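Local coordinates for glycoside hydrolase family 31 (Trueperella pyogenes, PDB 5I0F), which degrades cycloalternan, probably hydrolysing its alpha-glucosidic bonds by a retaining mechanism through a covalent glycosyl-enzyme intermediate, at residues A14-L17 / D18-Y21; D315-N319 / E320-V324; Q352-G356 / P357-Y361; D661-I664 / W665-R669. One frame throughout, in Å; residues are numbered along the deposited sequence.

Contact 1: residues A14-L17 / D18-Y21; sequences ARSL and DQLY
Gln19 OE1 accepts the backbone N-H of Ser16 and has water 1 in hydrogen-bonding reach. The Ser16 N to Gln19 OE1 bond measures 3.0 Å, and the N-H arrives from above the amide carbonyl plane, 37° out of it. Water 1 lies 2.9 Å from Gln19 OE1 and also close to Ala14 O, where it can bridge the amide and the chain one peptide further back. The other end of the amide is fixed too, because Gln19 NE2 donates almost straight to Leu20 O, which lies practically in the amide plane; the two ends together set the rotation of the group. Gln19 can fold back to Ser16 because its CG sits between the backbone N and the carbonyl carbon (chi1 69°), with the chain extended beyond. A shorter bond runs from Ser16 OG to Asp18 OD1, 2.7 Å, nearly along the C-O axis of the carboxylate. Asp18 OD2 forms a salt bridge with Arg5, and Ser16 OG also bonds to Ile9 N. Separately, the Arg15 side chain crosses the Tyr21 ring at about a right angle. Arg15 CZ stands 4.7 Å from the centroid of the Tyr21 ring and close to the ring normal, a cation-pi contact with the planes 63° apart. The guanidinium is shared with Asp68 of helix 66-72, its strongest polar partner. These bonds join the two arms of the turn that leads into strand 20-21, which pairs antiparallel with strand 31-37 in the beta sheet of the N-terminal domain.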
loop_
_atom_site.group_PDB
_atom_site.type_symbol
_atom_site.label_atom_id
_atom_site.label_comp_id
_atom_site.label_asym_id
_atom_site.label_seq_id
_atom_site.Cartn_x
_atom_site.Cartn_y
_atom_site.Cartn_z
ATOM N N ALA A 14 13.129 -0.829 10.527
ATOM C CA ALA A 14 13.714 -1.675 11.558
ATOM C C ALA A 14 15.153 -1.986 11.193
ATOM O O ALA A 14 15.528 -1.988 10.008
ATOM C CB ALA A 14 12.930 -2.958 11.726
ATOM N N ARG A 15 15.943 -2.219 12.235
ATOM C CA ARG A 15 17.336 -2.629 12.086
ATOM C C ARG A 15 17.472 -4.105 12.415
ATOM O O ARG A 15 16.813 -4.601 13.335
ATOM C CB ARG A 15 18.229 -1.816 13.022
ATOM C CG ARG A 15 18.041 -0.306 12.900
ATOM C CD ARG A 15 18.574 0.416 14.124
ATOM N NE ARG A 15 17.869 0.033 15.347
ATOM C CZ ARG A 15 18.387 0.044 16.580
ATOM N NH1 ARG A 15 17.618 -0.336 17.605
ATOM N NH2 ARG A 15 19.657 0.414 16.813
ATOM N N SER A 16 18.329 -4.796 11.665
ATOM C CA SER A 16 18.755 -6.159 11.997
ATOM C C SER A 16 19.985 -6.123 12.915
ATOM O O SER A 16 20.582 -5.065 13.145
ATOM C CB SER A 16 19.023 -6.977 10.719
ATOM O OG SER A 16 19.775 -6.263 9.765
ATOM N N LEU A 17 20.371 -7.285 13.431
ATOM C CA LEU A 17 21.483 -7.377 14.381
ATOM C C LEU A 17 22.881 -7.340 13.747
ATOM O O LEU A 17 23.885 -7.343 14.468
ATOM C CB LEU A 17 21.338 -8.663 15.210
ATOM C CG LEU A 17 20.123 -8.705 16.127
ATOM C CD1 LEU A 17 19.962 -10.088 16.742
ATOM C CD2 LEU A 17 20.224 -7.647 17.217
ATOM N N ASP A 18 22.953 -7.310 12.423
ATOM C CA ASP A 18 24.210 -7.474 11.682
ATOM C C ASP A 18 24.639 -6.209 10.901
ATOM O O ASP A 18 25.394 -6.313 9.935
ATOM C CB ASP A 18 24.057 -8.666 10.709
ATOM C CG ASP A 18 22.955 -8.448 9.676
ATOM O OD1 ASP A 18 22.195 -7.448 9.788
ATOM O OD2 ASP A 18 22.851 -9.277 8.749
ATOM N N GLN A 19 24.170 -5.027 11.319
ATOM C CA GLN A 19 24.349 -3.799 10.539
ATOM C C GLN A 19 25.021 -2.662 11.295
ATOM O O GLN A 19 25.252 -2.754 12.495
ATOM C CB GLN A 19 23.021 -3.321 9.956
ATOM C CG GLN A 19 21.998 -2.806 10.953
ATOM C CD GLN A 19 20.802 -2.213 10.229
ATOM O OE1 GLN A 19 19.823 -2.911 9.915
ATOM N NE2 GLN A 19 20.915 -0.942 9.882
ATOM N N LEU A 20 25.349 -1.610 10.546
ATOM C CA LEU A 20 25.662 -0.313 11.117
ATOM C C LEU A 20 24.385 0.497 11.386
ATOM O O LEU A 20 23.442 0.434 10.596
ATOM C CB LEU A 20 26.532 0.484 10.162
ATOM C CG LEU A 20 27.901 -0.087 9.821
ATOM C CD1 LEU A 20 28.611 0.852 8.854
ATOM C CD2 LEU A 20 28.709 -0.284 11.084
ATOM N N TYR A 21 24.384 1.264 12.471
ATOM C CA TYR A 21 23.304 2.225 12.765
ATOM C C TYR A 21 23.888 3.553 13.275
ATOM O O TYR A 21 24.482 3.571 14.357
ATOM C CB TYR A 21 22.302 1.684 13.785
ATOM C CG TYR A 21 21.130 2.640 13.924
ATOM C CD1 TYR A 21 20.231 2.811 12.867
ATOM C CD2 TYR A 21 20.975 3.446 15.057
ATOM C CE1 TYR A 21 19.172 3.711 12.953
ATOM C CE2 TYR A 21 19.910 4.352 15.150
ATOM C CZ TYR A 21 19.015 4.472 14.093
ATOM O OH TYR A 21 17.960 5.353 14.157
HETATM O O HOH W 1 17.660 -2.726 8.036
#

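Contact 2: residues D315-N319 / E320-V324; sequences DRHRN and EGIPV
Arg316 carries its CG anti to the backbone N (chi1 -171°) and bends at chi2, while Glu320, one helical turn on, bends at its own chi2 (-70°); the two side chains therefore run side by side, pointing the same way. Arg316 grips Glu320 side-on with two nitrogens on a single oxygen. Its NE lies 2.9 Å from Glu320 OE2 and meets the anti lone pair of that oxygen, whereas Arg316 NH1 reaches the same OE2 at 3.2 Å, 27° out of the carboxylate plane. OE2 stays in the guanidinium plane for both, so both N-H groups are aimed at it. The other carboxylate oxygen, OE1, pairs with Arg623, so Glu320 is held between two arginines.

After Glu320 the chain leaves the helix in a Schellman motif. Gly321 takes a positive phi, and the backbone bond from Ile322 N to His317 O, 3.0 Å, closes the last turn, with Gly321 N to Arg318 O, 3.1 Å, as its companion. The carbonyl of Ile322 then turns back to the His317 ring: ND1 donates to Ile322 O at 2.7 Å, with the oxygen at the ring edge and near its plane. Val324 CG1 sits over the centre of one face of that ring, 3.3 Å from the centroid, a close CH-pi contact. His317 NE2 is bonded to Tyr590 OH, so both ring nitrogens have partners.

The contact lies where helix 307-320 of the TIM barrel hands over to strand 326-329: His317 and Val324 both touch strand 297-300, Trp607 of helix 606-613 meets Arg316 and His317, and helix 617-646 packs against Ile322.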
loop_
_atom_site.group_PDB
_atom_site.type_symbol
_atom_site.label_atom_id
_atom_site.label_comp_id
_atom_site.label_asym_id
_atom_site.label_seq_id
_atom_site.Cartn_x
_atom_site.Cartn_y
_atom_site.Cartn_z
ATOM N N ASP A 315 -25.765 -17.505 -5.249
ATOM C CA ASP A 315 -27.193 -17.874 -5.178
ATOM C C ASP A 315 -27.862 -17.170 -3.977
ATOM O O ASP A 315 -28.998 -16.722 -4.079
ATOM C CB ASP A 315 -27.405 -19.392 -5.083
ATOM C CG ASP A 315 -26.974 -20.146 -6.339
ATOM O OD1 ASP A 315 -26.740 -19.524 -7.428
ATOM O OD2 ASP A 315 -26.863 -21.392 -6.241
ATOM N N ARG A 316 -27.151 -17.046 -2.861
ATOM C CA ARG A 316 -27.726 -16.367 -1.691
ATOM C C ARG A 316 -27.969 -14.875 -1.962
ATOM O O ARG A 316 -29.033 -14.363 -1.644
ATOM C CB ARG A 316 -26.894 -16.600 -0.441
ATOM C CG ARG A 316 -27.535 -16.110 0.852
ATOM C CD ARG A 316 -28.725 -16.947 1.279
ATOM N NE ARG A 316 -29.298 -16.482 2.543
ATOM C CZ ARG A 316 -28.906 -16.859 3.763
ATOM N NH1 ARG A 316 -29.515 -16.347 4.826
ATOM N NH2 ARG A 316 -27.926 -17.746 3.946
ATOM N N HIS A 317 -26.994 -14.203 -2.575
ATOM C CA HIS A 317 -27.198 -12.818 -3.019
ATOM C C HIS A 317 -28.493 -12.689 -3.851
ATOM O O HIS A 317 -29.326 -11.819 -3.606
ATOM C CB HIS A 317 -25.999 -12.309 -3.807
ATOM C CG HIS A 317 -24.946 -11.696 -2.945
ATOM N ND1 HIS A 317 -25.087 -10.446 -2.396
ATOM C CD2 HIS A 317 -23.760 -12.177 -2.493
ATOM C CE1 HIS A 317 -24.035 -10.179 -1.641
ATOM N NE2 HIS A 317 -23.203 -11.205 -1.702
ATOM N N ARG A 318 -28.652 -13.565 -4.822
ATOM C CA ARG A 318 -29.821 -13.520 -5.691
ATOM C C ARG A 318 -31.104 -13.784 -4.890
ATOM O O ARG A 318 -32.091 -13.052 -5.025
ATOM C CB ARG A 318 -29.649 -14.556 -6.808
ATOM C CG ARG A 318 -30.870 -14.755 -7.701
ATOM C CD ARG A 318 -30.870 -16.161 -8.296
ATOM N NE ARG A 318 -30.438 -16.167 -9.683
ATOM C CZ ARG A 318 -29.944 -17.227 -10.344
ATOM N NH1 ARG A 318 -29.738 -18.420 -9.759
ATOM N NH2 ARG A 318 -29.633 -17.076 -11.620
ATOM N N ASN A 319 -31.090 -14.820 -4.058
ATOM C CA ASN A 319 -32.294 -15.156 -3.275
ATOM C C ASN A 319 -32.644 -14.101 -2.247
ATOM O O ASN A 319 -33.816 -13.906 -1.952
ATOM C CB ASN A 319 -32.148 -16.509 -2.607
ATOM C CG ASN A 319 -32.176 -17.636 -3.605
ATOM O OD1 ASN A 319 -32.852 -17.555 -4.635
ATOM N ND2 ASN A 319 -31.447 -18.688 -3.319
ATOM N N GLU A 320 -31.632 -13.418 -1.712
ATOM C CA GLU A 320 -31.877 -12.334 -0.769
ATOM C C GLU A 320 -32.209 -10.981 -1.438
ATOM O O GLU A 320 -32.530 -10.035 -0.747
ATOM C CB GLU A 320 -30.696 -12.189 0.208
ATOM C CG GLU A 320 -30.460 -13.397 1.121
ATOM C CD GLU A 320 -31.522 -13.603 2.197
ATOM O OE1 GLU A 320 -32.430 -12.763 2.364
ATOM O OE2 GLU A 320 -31.427 -14.622 2.912
ATOM N N GLY A 321 -32.121 -10.878 -2.760
ATOM C CA GLY A 321 -32.294 -9.580 -3.437
ATOM C C GLY A 321 -31.245 -8.528 -3.103
ATOM O O GLY A 321 -31.569 -7.348 -2.997
ATOM N N ILE A 322 -29.990 -8.965 -2.932
ATOM C CA ILE A 322 -28.851 -8.087 -2.664
ATOM C C ILE A 322 -27.907 -8.315 -3.843
ATOM O O ILE A 322 -27.097 -9.226 -3.803
ATOM C CB ILE A 322 -28.194 -8.401 -1.282
ATOM C CG1 ILE A 322 -29.219 -8.139 -0.174
ATOM C CG2 ILE A 322 -26.959 -7.541 -1.036
ATOM C CD1 ILE A 322 -28.911 -8.799 1.154
ATOM N N PRO A 323 -28.088 -7.550 -4.932
ATOM C CA PRO A 323 -27.318 -7.845 -6.134
ATOM C C PRO A 323 -25.831 -7.550 -5.967
ATOM O O PRO A 323 -25.437 -6.625 -5.221
ATOM C CB PRO A 323 -27.941 -6.936 -7.209
ATOM C CG PRO A 323 -28.649 -5.863 -6.438
ATOM C CD PRO A 323 -29.102 -6.493 -5.159
ATOM N N VAL A 324 -25.027 -8.347 -6.652
ATOM C CA VAL A 324 -23.591 -8.143 -6.711
ATOM C C VAL A 324 -23.210 -7.974 -8.163
ATOM O O VAL A 324 -23.831 -8.596 -9.046
ATOM C CB VAL A 324 -22.799 -9.284 -6.039
ATOM C CG1 VAL A 324 -22.929 -9.193 -4.540
ATOM C CG2 VAL A 324 -23.268 -10.660 -6.474
#

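Contact 3: residues Q352-G356 / P357-Y361; sequences QPHRG and PDFTY
A short 3-10 turn lies in the long connection between strand 326-329 and helix 370-379 of the TIM-barrel domain, and one carboxylate oxygen, Asp358 OD2, ties the residues that lead into it. His354 ND1 donates to Asp358 OD2 at 2.8 Å, and the backbone Arg355 N reaches the same oxygen at 3.0 Å. The two donors come from opposite faces of the carboxylate plane: the imidazole on the anti side, 26° out of plane, and the amide from well above it. The oxygen lies near the His354 ring plane, though ring and carboxylate planes are 78° apart. His354 NE2 bonds to Glu401, so the imidazole is tied at both nitrogens, and nearby negative charge would probably favour a protonated ring. The side chain of Asp358 also lies about 4 Å from a bound calcium ion.

Asp358 N to Arg355 O, 2.9 Å, and Phe359 N to Gly356 O, 3.2 Å, are the 3-10 bonds that close the turn. Gly356 O also accepts from water 2, which lies 2.6 Å from Tyr361 OH. With CG anti to the carbonyl carbon (chi1 -59°), the Phe359 ring turns back toward His354, and its CZ touches His354 CB at 3.5 Å; the two rings meet obliquely.

Around the turn, Arg355 forms salt bridges with Glu457 and Asp458 at the end of helix 453-457, Tyr454 of that helix meets the Phe359 ring, and Glu401 of helix 400-412 holds His354.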
loop_
_atom_site.group_PDB
_atom_site.type_symbol
_atom_site.label_atom_id
_atom_site.label_comp_id
_atom_site.label_asym_id
_atom_site.label_seq_id
_atom_site.Cartn_x
_atom_site.Cartn_y
_atom_site.Cartn_z
ATOM N N GLN A 352 6.593 -23.838 -19.359
ATOM C CA GLN A 352 6.021 -23.056 -20.468
ATOM C C GLN A 352 4.566 -22.634 -20.122
ATOM O O GLN A 352 3.910 -23.291 -19.304
ATOM C CB GLN A 352 6.008 -23.876 -21.773
ATOM C CG GLN A 352 7.373 -24.139 -22.406
ATOM C CD GLN A 352 7.300 -24.971 -23.692
ATOM O OE1 GLN A 352 6.255 -25.529 -24.041
ATOM N NE2 GLN A 352 8.424 -25.078 -24.391
ATOM N N PRO A 353 4.056 -21.546 -20.741
ATOM C CA PRO A 353 2.646 -21.171 -20.496
ATOM C C PRO A 353 1.647 -22.255 -20.905
ATOM O O PRO A 353 1.859 -22.899 -21.927
ATOM C CB PRO A 353 2.441 -19.939 -21.397
ATOM C CG PRO A 353 3.795 -19.385 -21.628
ATOM C CD PRO A 353 4.743 -20.559 -21.602
ATOM N N HIS A 354 0.595 -22.454 -20.109
ATOM C CA HIS A 354 -0.509 -23.352 -20.457
ATOM C C HIS A 354 -1.603 -22.667 -21.267
ATOM O O HIS A 354 -1.744 -21.458 -21.218
ATOM C CB HIS A 354 -1.164 -23.926 -19.189
ATOM C CG HIS A 354 -0.328 -24.951 -18.503
ATOM N ND1 HIS A 354 -0.197 -26.244 -18.970
ATOM C CD2 HIS A 354 0.451 -24.867 -17.402
ATOM C CE1 HIS A 354 0.612 -26.915 -18.175
ATOM N NE2 HIS A 354 1.032 -26.097 -17.226
ATOM N N ARG A 355 -2.366 -23.466 -22.009
ATOM C CA ARG A 355 -3.643 -23.043 -22.604
ATOM C C ARG A 355 -4.795 -23.784 -21.965
ATOM O O ARG A 355 -4.611 -24.857 -21.373
ATOM C CB ARG A 355 -3.654 -23.325 -24.116
ATOM C CG ARG A 355 -2.592 -22.592 -24.937
ATOM C CD ARG A 355 -2.510 -21.091 -24.672
ATOM N NE ARG A 355 -3.800 -20.386 -24.772
ATOM C CZ ARG A 355 -3.944 -19.055 -24.769
ATOM N NH1 ARG A 355 -2.892 -18.242 -24.688
ATOM N NH2 ARG A 355 -5.156 -18.524 -24.882
ATOM N N GLY A 356 -5.991 -23.212 -22.097
ATOM C CA GLY A 356 -7.221 -23.782 -21.539
ATOM C C GLY A 356 -7.423 -25.264 -21.777
ATOM O O GLY A 356 -7.705 -26.002 -20.845
ATOM N N PRO A 357 -7.258 -25.713 -23.027
ATOM C CA PRO A 357 -7.376 -27.148 -23.360
ATOM C C PRO A 357 -6.351 -28.085 -22.704
ATOM O O PRO A 357 -6.533 -29.297 -22.779
ATOM C CB PRO A 357 -7.193 -27.171 -24.893
ATOM C CG PRO A 357 -7.593 -25.813 -25.341
ATOM C CD PRO A 357 -7.149 -24.885 -24.240
ATOM N N ASP A 358 -5.292 -27.568 -22.077
ATOM C CA ASP A 358 -4.382 -28.426 -21.306
ATOM C C ASP A 358 -5.023 -29.086 -20.089
ATOM O O ASP A 358 -4.478 -30.036 -19.555
ATOM C CB ASP A 358 -3.168 -27.651 -20.777
ATOM C CG ASP A 358 -2.280 -27.097 -21.871
ATOM O OD1 ASP A 358 -2.400 -27.485 -23.055
ATOM O OD2 ASP A 358 -1.417 -26.266 -21.509
ATOM N N PHE A 359 -6.131 -28.547 -19.601
ATOM C CA PHE A 359 -6.634 -28.925 -18.301
ATOM C C PHE A 359 -7.886 -29.775 -18.359
ATOM O O PHE A 359 -8.788 -29.506 -19.138
ATOM C CB PHE A 359 -6.909 -27.691 -17.463
ATOM C CG PHE A 359 -5.703 -26.836 -17.257
ATOM C CD1 PHE A 359 -4.673 -27.252 -16.409
ATOM C CD2 PHE A 359 -5.554 -25.636 -17.957
ATOM C CE1 PHE A 359 -3.537 -26.477 -16.225
ATOM C CE2 PHE A 359 -4.422 -24.849 -17.774
ATOM C CZ PHE A 359 -3.404 -25.279 -16.915
ATOM N N THR A 360 -7.905 -30.791 -17.502
ATOM C CA THR A 360 -9.085 -31.575 -17.193
ATOM C C THR A 360 -9.410 -31.348 -15.732
ATOM O O THR A 360 -8.508 -31.344 -14.884
ATOM C CB THR A 360 -8.818 -33.069 -17.429
ATOM O OG1 THR A 360 -8.384 -33.245 -18.774
ATOM C CG2 THR A 360 -10.074 -33.882 -17.242
ATOM N N TYR A 361 -10.697 -31.152 -15.439
ATOM C CA TYR A 361 -11.137 -30.770 -14.096
ATOM C C TYR A 361 -11.969 -31.931 -13.538
ATOM O O TYR A 361 -13.029 -32.234 -14.086
ATOM C CB TYR A 361 -11.930 -29.458 -14.156
ATOM C CG TYR A 361 -11.128 -28.296 -14.694
ATOM C CD1 TYR A 361 -10.277 -27.569 -13.871
ATOM C CD2 TYR A 361 -11.212 -27.915 -16.037
ATOM C CE1 TYR A 361 -9.540 -26.505 -14.360
ATOM C CE2 TYR A 361 -10.466 -26.862 -16.541
ATOM C CZ TYR A 361 -9.625 -26.156 -15.688
ATOM O OH TYR A 361 -8.880 -25.119 -16.163
HETATM O O HOH W 2 -9.041 -24.782 -18.782
#

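Contact 4: residues D661-I664 / W665-R669; sequences DPEI and WAHPR
Ile664 lays its CG1 over one face of the Trp665 indole, 3.8 Å from the centroid of the five-membered ring and only 19° off the normal, a CH-pi contact displaced toward the rim. Ile664 CG1 lies between its backbone N and carbonyl carbon (chi1 65°), a torsion that sets the ethyl arm alongside the indole, and Ile664 CD1 extends the overlap to Trp665 NE1 at 3.9 Å. The Trp665 ring also stacks on His174, at the start of strand 174-179.

Spanning the same turn, Glu663 and His667, four residues apart, join by their polar ends. His667 NE2 donates to Glu663 OE2 at 2.7 Å; the oxygen lies in the imidazole plane, yet the donor stands 37° out of the carboxylate plane. His667 N bonds to Ile664 O at 3.0 Å, while water 3 lies within hydrogen-bonding distance of both Ile664 O and His667 O. At the start, Asp661 OD1 accepts from Glu663 N at 3.1 Å, and Asp661 OD2 bonds to Tyr693.

Residues 662-666 thus form a 3-10 turn, opened by an Asx turn and bridged by a His-carboxylate hydrogen bond, in the C-terminal domain.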
loop_
_atom_site.group_PDB
_atom_site.type_symbol
_atom_site.label_atom_id
_atom_site.label_comp_id
_atom_site.label_asym_id
_atom_site.label_seq_id
_atom_site.Cartn_x
_atom_site.Cartn_y
_atom_site.Cartn_z
ATOM N N ASP A 661 -13.605 28.625 2.567
ATOM C CA ASP A 661 -14.336 28.533 3.819
ATOM C C ASP A 661 -13.457 27.841 4.864
ATOM O O ASP A 661 -13.268 26.646 4.786
ATOM C CB ASP A 661 -15.596 27.728 3.586
ATOM C CG ASP A 661 -16.509 27.684 4.797
ATOM O OD1 ASP A 661 -16.088 27.957 5.932
ATOM O OD2 ASP A 661 -17.673 27.360 4.580
ATOM N N PRO A 662 -12.940 28.585 5.851
ATOM C CA PRO A 662 -12.012 27.973 6.807
ATOM C C PRO A 662 -12.611 26.895 7.718
ATOM O O PRO A 662 -11.869 26.074 8.234
ATOM C CB PRO A 662 -11.504 29.166 7.645
ATOM C CG PRO A 662 -12.217 30.374 7.177
ATOM C CD PRO A 662 -13.259 29.984 6.183
ATOM N N GLU A 663 -13.932 26.888 7.904
ATOM C CA GLU A 663 -14.589 25.894 8.760
ATOM C C GLU A 663 -14.507 24.442 8.247
ATOM O O GLU A 663 -14.650 23.520 9.029
ATOM C CB GLU A 663 -16.054 26.309 9.012
ATOM C CG GLU A 663 -16.937 25.338 9.816
ATOM C CD GLU A 663 -16.568 25.168 11.294
ATOM O OE1 GLU A 663 -15.750 25.979 11.805
ATOM O OE2 GLU A 663 -17.135 24.239 11.972
ATOM N N ILE A 664 -14.248 24.233 6.958
ATOM C CA ILE A 664 -14.126 22.876 6.422
ATOM C C ILE A 664 -13.050 22.032 7.136
ATOM O O ILE A 664 -13.205 20.822 7.271
ATOM C CB ILE A 664 -13.881 22.857 4.887
ATOM C CG1 ILE A 664 -12.532 23.498 4.515
ATOM C CG2 ILE A 664 -15.040 23.503 4.139
ATOM C CD1 ILE A 664 -12.187 23.428 3.043
ATOM N N TRP A 665 -12.004 22.667 7.665
ATOM C CA TRP A 665 -10.872 21.900 8.245
ATOM C C TRP A 665 -11.237 21.290 9.596
ATOM O O TRP A 665 -10.622 20.322 10.019
ATOM C CB TRP A 665 -9.608 22.775 8.303
ATOM C CG TRP A 665 -9.224 23.205 6.928
ATOM C CD1 TRP A 665 -9.473 24.422 6.342
ATOM C CD2 TRP A 665 -8.577 22.401 5.920
ATOM N NE1 TRP A 665 -9.002 24.431 5.054
ATOM C CE2 TRP A 665 -8.444 23.211 4.765
ATOM C CE3 TRP A 665 -8.092 21.096 5.887
ATOM C CZ2 TRP A 665 -7.845 22.753 3.582
ATOM C CZ3 TRP A 665 -7.471 20.633 4.712
ATOM C CH2 TRP A 665 -7.363 21.472 3.572
ATOM N N ALA A 666 -12.286 21.821 10.236
ATOM C CA ALA A 666 -12.803 21.251 11.472
ATOM C C ALA A 666 -13.633 19.966 11.237
ATOM O O ALA A 666 -14.019 19.297 12.200
ATOM C CB ALA A 666 -13.605 22.303 12.244
ATOM N N HIS A 667 -13.889 19.606 9.975
ATOM C CA HIS A 667 -14.706 18.439 9.637
ATOM C C HIS A 667 -14.022 17.571 8.580
ATOM O O HIS A 667 -14.531 17.380 7.485
ATOM C CB HIS A 667 -16.085 18.920 9.209
ATOM C CG HIS A 667 -16.705 19.859 10.197
ATOM N ND1 HIS A 667 -17.551 19.443 11.198
ATOM C CD2 HIS A 667 -16.546 21.192 10.370
ATOM C CE1 HIS A 667 -17.908 20.481 11.929
ATOM N NE2 HIS A 667 -17.309 21.554 11.448
ATOM N N PRO A 668 -12.859 17.019 8.927
ATOM C CA PRO A 668 -12.051 16.319 7.932
ATOM C C PRO A 668 -12.547 14.932 7.474
ATOM O O PRO A 668 -11.950 14.386 6.531
ATOM C CB PRO A 668 -10.699 16.218 8.610
ATOM C CG PRO A 668 -11.049 16.062 10.060
ATOM C CD PRO A 668 -12.241 16.966 10.263
ATOM N N ARG A 669 -13.561 14.345 8.127
ATOM C CA ARG A 669 -14.150 13.078 7.640
ATOM C C ARG A 669 -15.545 13.240 7.003
ATOM O O ARG A 669 -16.271 12.248 6.825
ATOM C CB ARG A 669 -14.123 12.001 8.738
ATOM C CG ARG A 669 -12.716 11.485 9.023
ATOM C CD ARG A 669 -12.716 10.284 9.959
ATOM N NE ARG A 669 -13.309 10.684 11.233
ATOM C CZ ARG A 669 -12.649 11.131 12.311
ATOM N NH1 ARG A 669 -13.338 11.507 13.386
ATOM N NH2 ARG A 669 -11.315 11.191 12.342
HETATM O O HOH W 3 -12.872 18.767 5.303
#

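Overall arrangement
From the N terminus the four contacts come in series, none nesting in or crossing another, and each closes a local turn. Contact 1 lies at the entry to strand 20-21 of the N-terminal beta domain. Contacts 2 and 3 both belong to the TIM barrel: contact 2 ends helix 307-320 just before strand 326-329, and contact 3 shapes the excursion between that strand and helix 370-379, with centres about 33 Å apart. Contact 4 forms the turn between helix 655-658 and strand 671-673 of the C-terminal domain. No two touch; the nearest atoms of contacts 2 and 3 are about 19 Å apart, and contacts 3 and 4 lie on opposite sides of the chain's centre.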